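Local atomic coordinates of SecB-like chaperone Rv1957 (Mycobacterium tuberculosis, PDB entry 5MTW), a protein that acts as the chaperone of a toxin-antitoxin-chaperone system, binding the antitoxin HigA1, preventing its aggregation and enabling neutralization of the toxin HigB1. Residues Leu78-Gln83 with Leu155-Leu160. Sequence-based numbering, arbitrary orientation.
Sequences LRIQNQ and LALPPL
Three methyl-to-methyl approaches join Ile-80 and Leu-78 to Leu-157 and Leu-160, and no hydrogen bond crosses between the segments. Ile-80 meets Leu-157 tip to tip, its CD1 lying 4.1 Å from CD1 of the leucine. The extended end of the isoleucine, with CD1 anti to CA (chi2 176°), carries that methyl out from the strand. The same CD1 also reaches CD2 of Leu-160, at 4.4 Å, and so sits within van der Waals range of both leucines. Leu-78 and Leu-160 instead run past each other in opposite directions, CD1 of Leu-78 coming to 4.1 Å from CD2 of Leu-160. In Leu-160, CD2 is the branch that serves both strand residues.

The backbones stay well apart: the nearest CA atoms, those of Ile-80 and Leu-160, are 9.3 Å from each other, so side chains alone bridge the gap. Leu-78 and Ile-80 alternate with Arg-79 along strand 69-82 and point to the helix-bearing face of the antiparallel sheet. Helix 125-154 ends in a Schellman motif in which Ala-156 takes a positive phi of 74°, and the chain then continues through Pro-158 and Pro-159. A hydrogen bond from the backbone N of Leu-160 to OG1 of Thr-152 ties this loop back to the helix, while Val-148 packs against both Leu-78 and Leu-160.

Ile-80, Leu-157 and Leu-160 each also pack on an aromatic side chain of the bound HigA1 peptide, and the carbonyl O of Pro-158 is hydrogen-bonded to an aromatic side chain of that peptide. The contact thus forms part of a client-binding surface, where buried apolar methyls supply nondirectional packing and a loop carbonyl adds a polar anchor.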
loop_
_atom_site.group_PDB
_atom_site.type_symbol
_atom_site.label_atom_id
_atom_site.label_comp_id
_atom_site.label_asym_id
_atom_site.label_seq_id
_atom_site.Cartn_x
_atom_site.Cartn_y
_atom_site.Cartn_z
ATOM N N LEU A 78 4.604 -3.085 17.546
ATOM C CA LEU A 78 3.181 -3.313 17.525
ATOM C C LEU A 78 2.881 -4.693 18.093
ATOM O O LEU A 78 3.451 -5.758 17.672
ATOM C CB LEU A 78 2.655 -3.209 16.096
ATOM C CG LEU A 78 1.204 -3.631 15.916
ATOM C CD1 LEU A 78 0.348 -2.585 16.506
ATOM C CD2 LEU A 78 0.819 -3.862 14.458
ATOM N N ARG A 79 1.947 -4.713 19.020
ATOM C CA ARG A 79 1.506 -5.960 19.642
ATOM C C ARG A 79 -0.001 -5.925 19.570
ATOM O O ARG A 79 -0.631 -5.006 20.084
ATOM C CB ARG A 79 1.932 -6.040 21.112
ATOM C CG ARG A 79 3.310 -6.589 21.401
ATOM C CD ARG A 79 3.549 -6.736 22.943
ATOM N NE ARG A 79 4.022 -8.069 23.377
ATOM C CZ ARG A 79 5.238 -8.592 23.158
ATOM N NH1 ARG A 79 6.142 -7.951 22.469
ATOM N NH2 ARG A 79 5.560 -9.778 23.639
ATOM N N ILE A 80 -0.544 -6.874 18.846
ATOM C CA ILE A 80 -1.994 -7.090 18.751
ATOM C C ILE A 80 -2.373 -8.273 19.632
ATOM O O ILE A 80 -1.754 -9.316 19.566
ATOM C CB ILE A 80 -2.424 -7.325 17.297
ATOM C CG1 ILE A 80 -2.178 -6.024 16.502
ATOM C CG2 ILE A 80 -3.888 -7.704 17.203
ATOM C CD1 ILE A 80 -2.482 -6.168 15.044
ATOM N N GLN A 81 -3.411 -8.068 20.429
ATOM C CA GLN A 81 -3.765 -8.972 21.499
ATOM C C GLN A 81 -5.268 -9.172 21.627
ATOM O O GLN A 81 -6.030 -8.214 21.502
ATOM C CB GLN A 81 -3.318 -8.360 22.803
ATOM C CG GLN A 81 -1.830 -8.159 22.943
ATOM C CD GLN A 81 -1.484 -7.732 24.338
ATOM O OE1 GLN A 81 -2.017 -6.757 24.805
ATOM N NE2 GLN A 81 -0.653 -8.491 25.022
ATOM N N ASN A 82 -5.629 -10.424 21.907
ATOM C CA ASN A 82 -6.961 -10.858 22.505
ATOM C C ASN A 82 -7.087 -10.496 23.999
ATOM O O ASN A 82 -6.243 -10.842 24.803
ATOM C CB ASN A 82 -7.170 -12.407 22.360
ATOM C CG ASN A 82 -7.364 -12.832 20.901
ATOM O OD1 ASN A 82 -7.843 -12.030 20.111
ATOM N ND2 ASN A 82 -6.950 -14.064 20.524
ATOM N N GLN A 83 -8.161 -9.811 24.346
ATOM C CA GLN A 83 -8.463 -9.440 25.748
ATOM C C GLN A 83 -9.323 -10.548 26.414
ATOM O O GLN A 83 -10.074 -11.253 25.730
ATOM C CB GLN A 83 -9.253 -8.115 25.740
ATOM C CG GLN A 83 -8.804 -7.045 26.717
ATOM C CD GLN A 83 -9.392 -5.682 26.374
ATOM O OE1 GLN A 83 -10.348 -5.578 25.611
ATOM N NE2 GLN A 83 -8.817 -4.634 26.931
ATOM N N LEU A 155 -1.810 -10.080 6.859
ATOM C CA LEU A 155 -1.825 -11.204 7.830
ATOM C C LEU A 155 -3.251 -11.766 8.044
ATOM O O LEU A 155 -3.405 -12.710 8.730
ATOM C CB LEU A 155 -1.309 -10.756 9.200
ATOM C CG LEU A 155 0.084 -10.227 9.157
ATOM C CD1 LEU A 155 0.538 -9.457 10.451
ATOM C CD2 LEU A 155 1.097 -11.354 8.855
ATOM N N ALA A 156 -4.262 -11.141 7.422
ATOM C CA ALA A 156 -5.634 -11.586 7.475
ATOM C C ALA A 156 -6.264 -11.298 8.829
ATOM O O ALA A 156 -7.230 -11.942 9.202
ATOM C CB ALA A 156 -5.781 -13.083 7.087
ATOM N N LEU A 157 -5.725 -10.283 9.520
ATOM C CA LEU A 157 -6.272 -9.810 10.747
ATOM C C LEU A 157 -7.347 -8.755 10.406
ATOM O O LEU A 157 -7.311 -8.171 9.331
ATOM C CB LEU A 157 -5.203 -9.190 11.627
ATOM C CG LEU A 157 -4.093 -10.159 11.974
ATOM C CD1 LEU A 157 -2.985 -9.495 12.757
ATOM C CD2 LEU A 157 -4.672 -11.315 12.770
ATOM N N PRO A 158 -8.227 -8.462 11.350
ATOM C CA PRO A 158 -9.091 -7.273 11.155
ATOM C C PRO A 158 -8.143 -6.117 10.902
ATOM O O PRO A 158 -7.187 -5.916 11.662
ATOM C CB PRO A 158 -9.776 -7.124 12.505
ATOM C CG PRO A 158 -9.872 -8.565 12.920
ATOM C CD PRO A 158 -8.525 -9.114 12.648
ATOM N N PRO A 159 -8.419 -5.324 9.881
ATOM C CA PRO A 159 -7.518 -4.189 9.570
ATOM C C PRO A 159 -7.459 -3.149 10.696
ATOM O O PRO A 159 -8.484 -2.720 11.202
ATOM C CB PRO A 159 -8.091 -3.645 8.256
ATOM C CG PRO A 159 -8.743 -4.831 7.633
ATOM C CD PRO A 159 -9.426 -5.528 8.811
ATOM N N LEU A 160 -6.235 -2.901 11.186
ATOM C CA LEU A 160 -5.994 -1.924 12.188
ATOM C C LEU A 160 -5.689 -0.568 11.549
ATOM O O LEU A 160 -4.679 -0.416 10.825
ATOM C CB LEU A 160 -4.763 -2.262 13.010
ATOM C CG LEU A 160 -4.407 -1.230 14.076
ATOM C CD1 LEU A 160 -5.659 -0.957 14.899
ATOM C CD2 LEU A 160 -3.399 -1.834 14.988
#